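PDB 4AC1: endo-N-acetyl-beta-D-glucosaminidase from Hypocrea jecorina, which hydrolyses N-linked glycans between the two core N-acetylglucosamine units, and deglycosylates the cellulases of its own fungus. Local coordinates for residues L2-V7 and I183-T188; Y8-H13 and I37-H42; K29-T34 and W271-T276; F41-G46 and T92-S97. One frame throughout, in Å; residues are numbered along the deposited sequence.

Interaction 1: residues L2-V7 and I183-T188; sequences LPRLIV and IDWYNT
Arg-4 lies across the indole of Trp-185 inside a (beta/alpha)8 barrel, the fold of glycoside hydrolase family 18. The strand segments 4-7 and 185-188 are not neighbours in the sheet: their axes stay 10.5 Å apart, so side chains alone span the interior. The tight part is the ring. With CG anti to the carbonyl carbon (chi1 -53°) and its chain extended to NE, Arg-4 lays CD 3.6 Å from the centroid of the six-membered ring of Trp-185, 11° off its normal, a CH-pi contact. Arg-4 NE comes to 3.2 Å from Trp-185 CE3, guanidinium and indole planes 25° apart. Leu-2 CD2 lies off-centre over the opposite guanidinium face. Deeper in, Ile-6 CD1 packs 3.8 Å from Trp-185 CZ2, beside Val-217. The partly exposed side is looser: Arg-4 NH2 stays 3.6 Å from Asp-184 O, without a hydrogen bond, and NH1 instead donates to Ala-214 O. A leucine at Trp-185 lacks the ring and NE1, and would probably leave the guanidinium without its support and Asn-187 OD1 without its mate. That bond runs 2.8 Å from Trp-185 NE1 to Asn-187 OD1, NE1 well above the carbonyl plane of the amide.

Interaction 2: residues Y8-H13 and I37-H42; sequences YFQTTH and IVCSFH
Tyr-8 and Ile-37 run abreast from neighbouring strands, on the inner face of the first beta-alpha-beta unit. Ile-37 CD1 stands over one face of the tyrosine ring, 4.1 Å from its centroid and 23° off the normal. Cys-39 meets the same ring differently: SG is at the edge, in the ring plane, 3.9 Å from Tyr-8 CD2. The parallel register is fixed by Phe-9 N to Ile-37 O (2.8 Å) and Cys-39 N to Phe-9 O (3.2 Å), while the Phe-9 side chain goes to the other face of the sheet. Beyond the strand pair, Gln-10 CG anti to the backbone N (chi1 -168°) and an extended chain beyond it (chi2 -173°) bring NE2 to 2.7 Å from Ser-40 OG, which lies in the amide plane. The peptide before Ser-40 is cis. Since that hydroxyl accepts from Gln-10, its own proton can serve another acceptor. Tyr-8 OH bonds Asp-123, close to the zinc-site residue Asp-125, so apolar packing sets the ring and a polar bond its tip.

Interaction 3: residues K29-T34 and W271-T276; sequences KGIALT and WAQIVT
The amide of Gln-273 meets the loop through its nitrogen: NE2 donates to Lys-29 O at 2.8 Å, in the carbonyl plane, although the oxygen is tilted 19° from the plane of the amide. The other flat group, the indole of Trp-271, is turned to the barrel side, with Val-275 CG2 3.6 Å above its plane and over its centre. Helix 270-279 is an outer helix of the (beta/alpha)8 barrel, and here it carries the loop 29-34 that leads into strand 35-42. An extended side chain beyond CG takes the Gln-273 amide out to the loop, and Ile-31 packs CG1 against Gln-273 CG at 3.5 Å. On its other branch, Ile-31 CG2 is 3.7 Å from Ala-272 CB. Gly-30 O and Gln-273 O are both acceptors, and one water bridges them by donating to each. Glu-270 and Glu-267, which bind zinc, lie close by. Thr-276 is the polar hub: its OG1 accepts from Ala-32 N at 2.9 Å in a nearly straight bond (168°). A valine at Thr-276 would probably leave the Ala-32 N-H without its acceptor. The hydroxyl's own proton goes to Ala-272 O at 2.8 Å, from the face of that carbonyl opposite to the one used by Thr-276 N.

Interaction 4: residues F41-G46 and T92-S97; sequences FHINQG and TQTLDS
Ile-43 packs against Thr-94 and Leu-95 where two loops of the (beta/alpha)8 barrel meet: the run beyond strand 35-42 and the connection from strand 77-83 to helix 100-116. The apolar contacts are carried by both branches of the isoleucine. CG2 of Ile-43 is 3.9 Å from Thr-94 CB, and CG1 is 4.2 Å from Leu-95 CD1, the isoleucine and leucine side chains crossing at about a right angle. Tyr-106 of helix 100-116 touches Ile-43, Gln-45 and Leu-95, tying both loops to the helix. Between the two glutamines the meeting is amide against chain: Gln-45 OE1 lies 3.2 Å from Gln-93 CG, and the amide planes are 51° apart, at an exposed margin where neither amide bonds the other. Hydrogen bonding between 41-46 and 92-97 themselves is absent, but Ile-43 N bonds Ser-89 OG and so ties the run after strand 35-42 to the other connection. In Thr-94, OG1 sits between backbone N and carbonyl carbon (chi1 59°), directed at Gly-88 O, its main polar partner; this puts CG2 anti to the carbonyl carbon and toward 41-46, 3.9 Å from Gln-45 N. The type I beta turn from Thr-94 to Ser-97 is closed by Ser-97 N to Thr-94 O at 3.1 Å.

Along the chain the segments run 2-7, 8-13, 29-34, 37-42, 41-46, 92-97, 183-188 and 271-276. Interactions 1 and 2 share strand 4-9, their centres about 17 Å apart, and Ile-6 CG2 packs 3.5 Å from Ile-37 CD1. Interaction 3, centred about 15 Å from the centre of interaction 1, is joined to it by a probable Leu-5 N to Thr-34 OG1 bond and lies outside the sheet. Interaction 4 shares Phe-41 and His-42 with interaction 2 and lies about 36 Å from interaction 3, centre to centre. Interactions 1, 2 and 4 follow strands 4-9 and 35-42, while interaction 3 seats the loop between them on the last helix, bringing the chain's C-terminal end against its start.

Interaction 1: residues L2-V7 and I183-T188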
loop_
_atom_site.group_PDB
_atom_site.type_symbol
_atom_site.label_atom_id
_atom_site.label_comp_id
_atom_site.label_asym_id
_atom_site.label_seq_id
_atom_site.Cartn_x
_atom_site.Cartn_y
_atom_site.Cartn_z
ATOM N N LEU A 2 -7.242 -8.488 12.183
ATOM C CA LEU A 2 -5.937 -7.918 12.468
ATOM C C LEU A 2 -5.063 -8.983 13.114
ATOM O O LEU A 2 -5.564 -9.827 13.878
ATOM C CB LEU A 2 -6.089 -6.735 13.417
ATOM C CG LEU A 2 -6.979 -5.583 12.952
ATOM C CD1 LEU A 2 -7.018 -4.517 14.014
ATOM C CD2 LEU A 2 -6.508 -4.993 11.622
ATOM N N PRO A 3 -3.751 -8.948 12.859
ATOM C CA PRO A 3 -3.019 -7.962 12.069
ATOM C C PRO A 3 -3.008 -8.278 10.575
ATOM O O PRO A 3 -2.971 -9.443 10.171
ATOM C CB PRO A 3 -1.598 -8.079 12.629
ATOM C CG PRO A 3 -1.477 -9.516 12.987
ATOM C CD PRO A 3 -2.832 -9.886 13.535
ATOM N N ARG A 4 -3.024 -7.233 9.761
ATOM C CA ARG A 4 -2.886 -7.388 8.312
ATOM C C ARG A 4 -1.431 -7.677 7.965
ATOM O O ARG A 4 -0.509 -7.206 8.656
ATOM C CB ARG A 4 -3.340 -6.122 7.590
ATOM C CG ARG A 4 -4.742 -5.670 7.986
ATOM C CD ARG A 4 -5.104 -4.382 7.283
ATOM N NE ARG A 4 -6.334 -3.760 7.782
ATOM C CZ ARG A 4 -6.390 -2.886 8.786
ATOM N NH1 ARG A 4 -5.299 -2.557 9.452
ATOM N NH2 ARG A 4 -7.547 -2.330 9.131
ATOM N N LEU A 5 -1.227 -8.474 6.918
ATOM C CA LEU A 5 0.087 -8.643 6.319
ATOM C C LEU A 5 -0.059 -8.314 4.854
ATOM O O LEU A 5 -0.751 -9.024 4.112
ATOM C CB LEU A 5 0.631 -10.066 6.495
ATOM C CG LEU A 5 1.988 -10.344 5.826
ATOM C CD1 LEU A 5 3.088 -9.383 6.322
ATOM C CD2 LEU A 5 2.417 -11.795 6.008
ATOM N N ILE A 6 0.587 -7.230 4.447
ATOM C CA ILE A 6 0.365 -6.613 3.153
ATOM C C ILE A 6 1.674 -6.595 2.393
ATOM O O ILE A 6 2.699 -6.214 2.947
ATOM C CB ILE A 6 -0.095 -5.162 3.358
ATOM C CG1 ILE A 6 -1.429 -5.128 4.119
ATOM C CG2 ILE A 6 -0.185 -4.399 2.026
ATOM C CD1 ILE A 6 -1.526 -4.022 5.138
ATOM N N VAL A 7 1.654 -7.025 1.141
ATOM C CA VAL A 7 2.849 -7.021 0.291
ATOM C C VAL A 7 2.568 -6.212 -0.972
ATOM O O VAL A 7 1.581 -6.476 -1.690
ATOM C CB VAL A 7 3.265 -8.449 -0.107
ATOM C CG1 VAL A 7 4.330 -8.426 -1.226
ATOM C CG2 VAL A 7 3.755 -9.216 1.113
ATOM N N ILE A 183 -11.673 5.579 5.147
ATOM C CA ILE A 183 -10.301 5.106 4.946
ATOM C C ILE A 183 -10.105 3.903 5.847
ATOM O O ILE A 183 -10.309 3.987 7.054
ATOM C CB ILE A 183 -9.275 6.219 5.272
ATOM C CG1 ILE A 183 -9.393 7.371 4.266
ATOM C CG2 ILE A 183 -7.861 5.643 5.310
ATOM C CD1 ILE A 183 -8.760 8.665 4.734
ATOM N N ASP A 184 -9.712 2.785 5.259
ATOM C CA ASP A 184 -9.584 1.548 6.030
ATOM C C ASP A 184 -8.316 1.484 6.872
ATOM O O ASP A 184 -8.365 1.024 8.009
ATOM C CB ASP A 184 -9.767 0.316 5.139
ATOM C CG ASP A 184 -11.131 0.279 4.530
ATOM O OD1 ASP A 184 -12.095 -0.061 5.257
ATOM O OD2 ASP A 184 -11.295 0.669 3.363
ATOM N N TRP A 185 -7.193 1.941 6.311
ATOM C CA TRP A 185 -5.944 2.032 7.069
ATOM C C TRP A 185 -4.907 2.856 6.321
ATOM O O TRP A 185 -5.109 3.230 5.152
ATOM C CB TRP A 185 -5.376 0.645 7.453
ATOM C CG TRP A 185 -4.742 -0.124 6.330
ATOM C CD1 TRP A 185 -3.446 -0.029 5.904
ATOM C CD2 TRP A 185 -5.366 -1.116 5.497
ATOM N NE1 TRP A 185 -3.220 -0.884 4.859
ATOM C CE2 TRP A 185 -4.377 -1.573 4.597
ATOM C CE3 TRP A 185 -6.661 -1.657 5.416
ATOM C CZ2 TRP A 185 -4.641 -2.526 3.614
ATOM C CZ3 TRP A 185 -6.916 -2.619 4.453
ATOM C CH2 TRP A 185 -5.907 -3.041 3.559
ATOM N N TYR A 186 -3.810 3.130 7.025
ATOM C CA TYR A 186 -2.675 3.869 6.508
ATOM C C TYR A 186 -1.462 2.946 6.425
ATOM O O TYR A 186 -1.007 2.405 7.446
ATOM C CB TYR A 186 -2.380 5.073 7.413
ATOM C CG TYR A 186 -3.546 6.032 7.563
ATOM C CD1 TYR A 186 -3.773 7.024 6.610
ATOM C CD2 TYR A 186 -4.417 5.951 8.659
ATOM C CE1 TYR A 186 -4.840 7.890 6.723
ATOM C CE2 TYR A 186 -5.499 6.835 8.781
ATOM C CZ TYR A 186 -5.687 7.805 7.815
ATOM O OH TYR A 186 -6.760 8.666 7.945
ATOM N N ASN A 187 -0.973 2.745 5.204
ATOM C CA ASN A 187 0.251 1.992 4.938
ATOM C C ASN A 187 1.407 2.913 5.263
ATOM O O ASN A 187 1.896 3.655 4.408
ATOM C CB ASN A 187 0.285 1.588 3.466
ATOM C CG ASN A 187 -0.745 0.541 3.139
ATOM O OD1 ASN A 187 -0.708 -0.565 3.688
ATOM N ND2 ASN A 187 -1.687 0.891 2.258
ATOM N N THR A 188 1.821 2.891 6.523
ATOM C CA THR A 188 2.632 3.988 7.041
ATOM C C THR A 188 4.115 3.706 6.814
ATOM O O THR A 188 4.634 2.667 7.233
ATOM C CB THR A 188 2.282 4.272 8.516
ATOM O OG1 THR A 188 0.876 4.525 8.632
ATOM C CG2 THR A 188 2.988 5.505 9.032
#

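Interaction 2: residues Y8-H13 and I37-H42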
loop_
_atom_site.group_PDB
_atom_site.type_symbol
_atom_site.label_atom_id
_atom_site.label_comp_id
_atom_site.label_asym_id
_atom_site.label_seq_id
_atom_site.Cartn_x
_atom_site.Cartn_y
_atom_site.Cartn_z
ATOM N N TYR A 8 3.411 -5.210 -1.222
ATOM C CA TYR A 8 3.400 -4.478 -2.480
ATOM C C TYR A 8 4.155 -5.252 -3.552
ATOM O O TYR A 8 5.260 -5.766 -3.306
ATOM C CB TYR A 8 4.054 -3.114 -2.310
ATOM C CG TYR A 8 3.229 -2.063 -1.583
ATOM C CD1 TYR A 8 3.278 -1.917 -0.195
ATOM C CD2 TYR A 8 2.403 -1.196 -2.301
ATOM C CE1 TYR A 8 2.512 -0.945 0.453
ATOM C CE2 TYR A 8 1.647 -0.215 -1.664
ATOM C CZ TYR A 8 1.710 -0.098 -0.288
ATOM O OH TYR A 8 0.977 0.873 0.362
ATOM N N PHE A 9 3.549 -5.320 -4.738
ATOM C CA PHE A 9 4.046 -6.109 -5.862
ATOM C C PHE A 9 4.177 -5.155 -7.053
ATOM O O PHE A 9 3.211 -4.951 -7.804
ATOM C CB PHE A 9 3.037 -7.237 -6.138
ATOM C CG PHE A 9 3.486 -8.256 -7.161
ATOM C CD1 PHE A 9 4.339 -9.300 -6.812
ATOM C CD2 PHE A 9 3.009 -8.195 -8.466
ATOM C CE1 PHE A 9 4.738 -10.246 -7.769
ATOM C CE2 PHE A 9 3.395 -9.128 -9.423
ATOM C CZ PHE A 9 4.260 -10.157 -9.073
ATOM N N GLN A 10 5.342 -4.503 -7.167
ATOM C CA GLN A 10 5.609 -3.528 -8.240
ATOM C C GLN A 10 6.427 -4.135 -9.374
ATOM O O GLN A 10 6.093 -3.974 -10.552
ATOM C CB GLN A 10 6.305 -2.264 -7.734
ATOM C CG GLN A 10 6.288 -1.172 -8.797
ATOM C CD GLN A 10 7.102 0.038 -8.436
ATOM O OE1 GLN A 10 8.333 0.001 -8.439
ATOM N NE2 GLN A 10 6.427 1.127 -8.144
ATOM N N THR A 11 7.509 -4.817 -9.003
ATOM C CA THR A 11 8.366 -5.517 -9.955
ATOM C C THR A 11 7.684 -6.835 -10.280
ATOM O O THR A 11 7.560 -7.718 -9.416
ATOM C CB THR A 11 9.765 -5.747 -9.377
ATOM O OG1 THR A 11 10.335 -4.483 -9.040
ATOM C CG2 THR A 11 10.685 -6.438 -10.391
ATOM N N THR A 12 7.244 -6.952 -11.534
ATOM C CA THR A 12 6.346 -8.018 -11.969
ATOM C C THR A 12 7.038 -9.051 -12.855
ATOM O O THR A 12 6.507 -10.139 -13.080
ATOM C CB THR A 12 5.138 -7.439 -12.754
ATOM O OG1 THR A 12 5.630 -6.705 -13.886
ATOM C CG2 THR A 12 4.289 -6.514 -11.868
ATOM N N HIS A 13 8.216 -8.678 -13.355
ATOM C CA HIS A 13 9.002 -9.499 -14.278
ATOM C C HIS A 13 10.458 -9.444 -13.854
ATOM O O HIS A 13 10.920 -8.432 -13.330
ATOM C CB HIS A 13 8.875 -8.974 -15.717
ATOM C CG HIS A 13 7.510 -9.149 -16.307
ATOM N ND1 HIS A 13 6.402 -8.490 -15.821
ATOM C CD2 HIS A 13 7.076 -9.895 -17.351
ATOM C CE1 HIS A 13 5.341 -8.835 -16.530
ATOM N NE2 HIS A 13 5.723 -9.690 -17.462
ATOM N N ILE A 37 -0.937 -5.868 -3.002
ATOM C CA ILE A 37 -1.168 -4.586 -3.666
ATOM C C ILE A 37 -0.370 -4.524 -4.975
ATOM O O ILE A 37 0.862 -4.402 -4.965
ATOM C CB ILE A 37 -0.853 -3.370 -2.739
ATOM C CG1 ILE A 37 -1.647 -3.478 -1.426
ATOM C CG2 ILE A 37 -1.187 -2.058 -3.465
ATOM C CD1 ILE A 37 -1.449 -2.322 -0.454
ATOM N N VAL A 38 -1.092 -4.650 -6.090
ATOM C CA VAL A 38 -0.515 -4.559 -7.436
ATOM C C VAL A 38 -0.262 -3.083 -7.731
ATOM O O VAL A 38 -1.154 -2.249 -7.569
ATOM C CB VAL A 38 -1.460 -5.173 -8.491
ATOM C CG1 VAL A 38 -0.915 -4.979 -9.917
ATOM C CG2 VAL A 38 -1.661 -6.660 -8.193
ATOM N N CYS A 39 0.950 -2.765 -8.170
ATOM C CA CYS A 39 1.365 -1.373 -8.309
ATOM C C CYS A 39 2.521 -1.250 -9.312
ATOM O O CYS A 39 3.087 -2.266 -9.700
ATOM C CB CYS A 39 1.776 -0.809 -6.939
ATOM S SG CYS A 39 3.159 -1.652 -6.117
ATOM N N SER A 40 2.880 -0.039 -9.748
ATOM C CA SER A 40 2.171 1.206 -9.467
ATOM C C SER A 40 1.365 1.640 -10.678
ATOM O O SER A 40 1.893 1.769 -11.787
ATOM C CB SER A 40 3.147 2.320 -9.100
ATOM O OG SER A 40 3.871 1.993 -7.925
ATOM N N PHE A 41 0.075 1.874 -10.471
ATOM C CA PHE A 41 -0.762 2.494 -11.494
ATOM C C PHE A 41 -0.384 3.971 -11.629
ATOM O O PHE A 41 -0.017 4.630 -10.648
ATOM C CB PHE A 41 -2.251 2.323 -11.171
ATOM C CG PHE A 41 -2.761 0.912 -11.363
ATOM C CD1 PHE A 41 -3.262 0.502 -12.595
ATOM C CD2 PHE A 41 -2.737 -0.004 -10.316
ATOM C CE1 PHE A 41 -3.747 -0.797 -12.780
ATOM C CE2 PHE A 41 -3.215 -1.308 -10.494
ATOM C CZ PHE A 41 -3.720 -1.703 -11.729
ATOM N N HIS A 42 -0.444 4.455 -12.868
ATOM C CA HIS A 42 -0.081 5.823 -13.235
ATOM C C HIS A 42 -1.180 6.441 -14.084
ATOM O O HIS A 42 -1.595 5.859 -15.099
ATOM C CB HIS A 42 1.202 5.831 -14.064
ATOM C CG HIS A 42 2.358 5.159 -13.399
ATOM N ND1 HIS A 42 2.850 5.577 -12.182
ATOM C CD2 HIS A 42 3.135 4.120 -13.785
ATOM C CE1 HIS A 42 3.868 4.810 -11.837
ATOM N NE2 HIS A 42 4.064 3.921 -12.792
#

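Interaction 3: residues K29-T34 and W271-T276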
loop_
_atom_site.group_PDB
_atom_site.type_symbol
_atom_site.label_atom_id
_atom_site.label_comp_id
_atom_site.label_asym_id
_atom_site.label_seq_id
_atom_site.Cartn_x
_atom_site.Cartn_y
_atom_site.Cartn_z
ATOM N N LYS A 29 4.623 -22.693 2.978
ATOM C CA LYS A 29 4.002 -22.892 4.285
ATOM C C LYS A 29 4.225 -21.717 5.232
ATOM O O LYS A 29 5.229 -21.006 5.133
ATOM C CB LYS A 29 4.459 -24.203 4.941
ATOM C CG LYS A 29 5.935 -24.501 4.819
ATOM C CD LYS A 29 6.209 -25.367 3.599
ATOM C CE LYS A 29 7.595 -25.110 3.042
ATOM N NZ LYS A 29 7.732 -23.695 2.591
ATOM N N GLY A 30 3.263 -21.511 6.123
ATOM C CA GLY A 30 3.404 -20.549 7.213
ATOM C C GLY A 30 3.278 -19.082 6.841
ATOM O O GLY A 30 3.956 -18.246 7.430
ATOM N N ILE A 31 2.423 -18.766 5.868
ATOM C CA ILE A 31 2.229 -17.376 5.446
ATOM C C ILE A 31 0.770 -17.002 5.643
ATOM O O ILE A 31 -0.133 -17.740 5.215
ATOM C CB ILE A 31 2.632 -17.161 3.970
ATOM C CG1 ILE A 31 4.085 -17.605 3.736
ATOM C CG2 ILE A 31 2.449 -15.693 3.575
ATOM C CD1 ILE A 31 4.530 -17.502 2.305
ATOM N N ALA A 32 0.534 -15.876 6.310
ATOM C CA ALA A 32 -0.828 -15.384 6.490
ATOM C C ALA A 32 -0.969 -14.050 5.777
ATOM O O ALA A 32 -1.172 -13.007 6.409
ATOM C CB ALA A 32 -1.184 -15.269 7.981
ATOM N N LEU A 33 -0.818 -14.079 4.454
ATOM C CA LEU A 33 -0.949 -12.869 3.663
ATOM C C LEU A 33 -2.404 -12.435 3.631
ATOM O O LEU A 33 -3.264 -13.251 3.324
ATOM C CB LEU A 33 -0.488 -13.128 2.232
ATOM C CG LEU A 33 -0.464 -11.905 1.317
ATOM C CD1 LEU A 33 0.670 -10.977 1.716
ATOM C CD2 LEU A 33 -0.308 -12.326 -0.122
ATOM N N THR A 34 -2.698 -11.186 3.983
ATOM C CA THR A 34 -4.078 -10.710 3.908
ATOM C C THR A 34 -4.350 -9.855 2.671
ATOM O O THR A 34 -5.465 -9.852 2.175
ATOM C CB THR A 34 -4.496 -9.968 5.178
ATOM O OG1 THR A 34 -3.635 -8.844 5.368
ATOM C CG2 THR A 34 -4.402 -10.881 6.393
ATOM N N TRP A 271 10.385 -13.651 3.500
ATOM C CA TRP A 271 10.025 -12.469 4.267
ATOM C C TRP A 271 8.625 -12.619 4.875
ATOM O O TRP A 271 8.440 -12.436 6.068
ATOM C CB TRP A 271 10.078 -11.224 3.373
ATOM C CG TRP A 271 9.810 -9.930 4.096
ATOM C CD1 TRP A 271 10.734 -9.141 4.716
ATOM C CD2 TRP A 271 8.542 -9.287 4.270
ATOM N NE1 TRP A 271 10.124 -8.042 5.266
ATOM C CE2 TRP A 271 8.777 -8.104 5.005
ATOM C CE3 TRP A 271 7.232 -9.591 3.873
ATOM C CZ2 TRP A 271 7.747 -7.233 5.362
ATOM C CZ3 TRP A 271 6.209 -8.712 4.224
ATOM C CH2 TRP A 271 6.472 -7.541 4.950
ATOM N N ALA A 272 7.643 -12.971 4.039
ATOM C CA ALA A 272 6.271 -13.134 4.517
ATOM C C ALA A 272 6.122 -14.244 5.547
ATOM O O ALA A 272 5.301 -14.125 6.443
ATOM C CB ALA A 272 5.305 -13.339 3.351
ATOM N N GLN A 273 6.912 -15.310 5.416
ATOM C CA GLN A 273 6.967 -16.352 6.447
ATOM C C GLN A 273 7.468 -15.811 7.793
ATOM O O GLN A 273 6.853 -16.032 8.827
ATOM C CB GLN A 273 7.860 -17.508 5.990
ATOM C CG GLN A 273 7.326 -18.285 4.804
ATOM C CD GLN A 273 8.274 -19.359 4.323
ATOM O OE1 GLN A 273 9.478 -19.130 4.210
ATOM N NE2 GLN A 273 7.731 -20.519 3.988
ATOM N N ILE A 274 8.572 -15.070 7.761
ATOM C CA ILE A 274 9.132 -14.478 8.971
ATOM C C ILE A 274 8.162 -13.497 9.619
ATOM O O ILE A 274 7.936 -13.525 10.833
ATOM C CB ILE A 274 10.505 -13.812 8.674
ATOM C CG1 ILE A 274 11.534 -14.901 8.351
ATOM C CG2 ILE A 274 10.965 -12.941 9.846
ATOM C CD1 ILE A 274 12.916 -14.402 8.058
ATOM N N VAL A 275 7.567 -12.627 8.806
ATOM C CA VAL A 275 6.630 -11.642 9.355
ATOM C C VAL A 275 5.338 -12.294 9.851
ATOM O O VAL A 275 4.746 -11.821 10.803
ATOM C CB VAL A 275 6.389 -10.461 8.377
ATOM C CG1 VAL A 275 5.464 -9.441 8.984
ATOM C CG2 VAL A 275 7.705 -9.799 8.060
ATOM N N THR A 276 4.924 -13.390 9.222
ATOM C CA THR A 276 3.811 -14.177 9.752
ATOM C C THR A 276 4.144 -14.729 11.149
ATOM O O THR A 276 3.294 -14.687 12.056
ATOM C CB THR A 276 3.394 -15.302 8.793
ATOM O OG1 THR A 276 2.866 -14.730 7.584
ATOM C CG2 THR A 276 2.316 -16.184 9.423
HETATM O O HOH W 1 9.511 -22.126 2.140
HETATM O O HOH W 2 5.906 -18.636 9.187
#

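Interaction 4: residues F41-G46 and T92-S97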
loop_
_atom_site.group_PDB
_atom_site.type_symbol
_atom_site.label_atom_id
_atom_site.label_comp_id
_atom_site.label_asym_id
_atom_site.label_seq_id
_atom_site.Cartn_x
_atom_site.Cartn_y
_atom_site.Cartn_z
ATOM N N PHE A 41 0.075 1.874 -10.471
ATOM C CA PHE A 41 -0.762 2.494 -11.494
ATOM C C PHE A 41 -0.384 3.971 -11.629
ATOM O O PHE A 41 -0.017 4.630 -10.648
ATOM C CB PHE A 41 -2.251 2.323 -11.171
ATOM C CG PHE A 41 -2.761 0.912 -11.363
ATOM C CD1 PHE A 41 -3.262 0.502 -12.595
ATOM C CD2 PHE A 41 -2.737 -0.004 -10.316
ATOM C CE1 PHE A 41 -3.747 -0.797 -12.780
ATOM C CE2 PHE A 41 -3.215 -1.308 -10.494
ATOM C CZ PHE A 41 -3.720 -1.703 -11.729
ATOM N N HIS A 42 -0.444 4.455 -12.868
ATOM C CA HIS A 42 -0.081 5.823 -13.235
ATOM C C HIS A 42 -1.180 6.441 -14.084
ATOM O O HIS A 42 -1.595 5.859 -15.099
ATOM C CB HIS A 42 1.202 5.831 -14.064
ATOM C CG HIS A 42 2.358 5.159 -13.399
ATOM N ND1 HIS A 42 2.850 5.577 -12.182
ATOM C CD2 HIS A 42 3.135 4.120 -13.785
ATOM C CE1 HIS A 42 3.868 4.810 -11.837
ATOM N NE2 HIS A 42 4.064 3.921 -12.792
ATOM N N ILE A 43 -1.661 7.601 -13.651
ATOM C CA ILE A 43 -2.591 8.411 -14.435
ATOM C C ILE A 43 -1.750 9.372 -15.274
ATOM O O ILE A 43 -0.927 10.128 -14.743
ATOM C CB ILE A 43 -3.575 9.206 -13.530
ATOM C CG1 ILE A 43 -4.255 8.296 -12.493
ATOM C CG2 ILE A 43 -4.586 10.010 -14.372
ATOM C CD1 ILE A 43 -5.198 7.278 -13.054
ATOM N N ASN A 44 -1.941 9.328 -16.588
ATOM C CA ASN A 44 -1.123 10.104 -17.519
ATOM C C ASN A 44 -1.936 11.156 -18.245
ATOM O O ASN A 44 -2.887 10.814 -18.945
ATOM C CB ASN A 44 -0.493 9.159 -18.541
ATOM C CG ASN A 44 0.347 8.076 -17.887
ATOM O OD1 ASN A 44 0.047 6.886 -18.000
ATOM N ND2 ASN A 44 1.385 8.487 -17.166
ATOM N N GLN A 45 -1.574 12.430 -18.078
ATOM C CA GLN A 45 -2.216 13.502 -18.839
ATOM C C GLN A 45 -2.175 13.157 -20.331
ATOM O O GLN A 45 -1.123 12.809 -20.864
ATOM C CB GLN A 45 -1.532 14.853 -18.595
ATOM C CG GLN A 45 -2.118 15.986 -19.453
ATOM C CD GLN A 45 -1.358 17.294 -19.360
ATOM O OE1 GLN A 45 -1.951 18.338 -19.102
ATOM N NE2 GLN A 45 -0.051 17.248 -19.603
ATOM N N GLY A 46 -3.331 13.219 -20.983
ATOM C CA GLY A 46 -3.410 12.937 -22.415
ATOM C C GLY A 46 -3.237 11.474 -22.801
ATOM O O GLY A 46 -3.239 11.146 -23.990
ATOM N N THR A 92 -2.490 19.015 -10.813
ATOM C CA THR A 92 -3.606 19.814 -11.327
ATOM C C THR A 92 -3.997 19.492 -12.786
ATOM O O THR A 92 -5.016 19.982 -13.279
ATOM C CB THR A 92 -3.342 21.330 -11.163
ATOM O OG1 THR A 92 -2.048 21.650 -11.680
ATOM C CG2 THR A 92 -3.401 21.723 -9.691
ATOM N N GLN A 93 -3.193 18.667 -13.452
ATOM C CA GLN A 93 -3.478 18.211 -14.821
ATOM C C GLN A 93 -4.340 16.946 -14.815
ATOM O O GLN A 93 -4.963 16.603 -15.826
ATOM C CB GLN A 93 -2.175 17.966 -15.593
ATOM C CG GLN A 93 -1.495 19.232 -16.096
ATOM C CD GLN A 93 -0.874 20.066 -14.993
ATOM O OE1 GLN A 93 -1.361 21.151 -14.673
ATOM N NE2 GLN A 93 0.206 19.560 -14.403
ATOM N N THR A 94 -4.373 16.247 -13.678
ATOM C CA THR A 94 -5.095 14.978 -13.578
ATOM C C THR A 94 -6.061 14.982 -12.380
ATOM O O THR A 94 -7.064 15.699 -12.403
ATOM C CB THR A 94 -4.134 13.765 -13.586
ATOM O OG1 THR A 94 -3.219 13.881 -12.497
ATOM C CG2 THR A 94 -3.348 13.698 -14.899
ATOM N N LEU A 95 -5.777 14.205 -11.332
ATOM C CA LEU A 95 -6.779 14.002 -10.280
ATOM C C LEU A 95 -6.936 15.187 -9.323
ATOM O O LEU A 95 -7.893 15.232 -8.561
ATOM C CB LEU A 95 -6.535 12.687 -9.521
ATOM C CG LEU A 95 -6.627 11.368 -10.307
ATOM C CD1 LEU A 95 -6.277 10.198 -9.395
ATOM C CD2 LEU A 95 -8.001 11.172 -10.923
ATOM N N ASP A 96 -6.008 16.144 -9.380
ATOM C CA ASP A 96 -6.150 17.386 -8.616
ATOM C C ASP A 96 -6.652 18.525 -9.504
ATOM O O ASP A 96 -6.510 19.690 -9.137
ATOM C CB ASP A 96 -4.819 17.774 -7.952
ATOM C CG ASP A 96 -4.995 18.552 -6.656
ATOM O OD1 ASP A 96 -6.095 18.533 -6.081
ATOM O OD2 ASP A 96 -3.994 19.151 -6.215
ATOM N N SER A 97 -7.246 18.201 -10.654
ATOM C CA SER A 97 -7.668 19.253 -11.589
ATOM C C SER A 97 -8.838 20.066 -11.068
ATOM O O SER A 97 -9.827 19.491 -10.621
ATOM C CB SER A 97 -8.084 18.674 -12.937
ATOM O OG SER A 97 -8.498 19.720 -13.808
#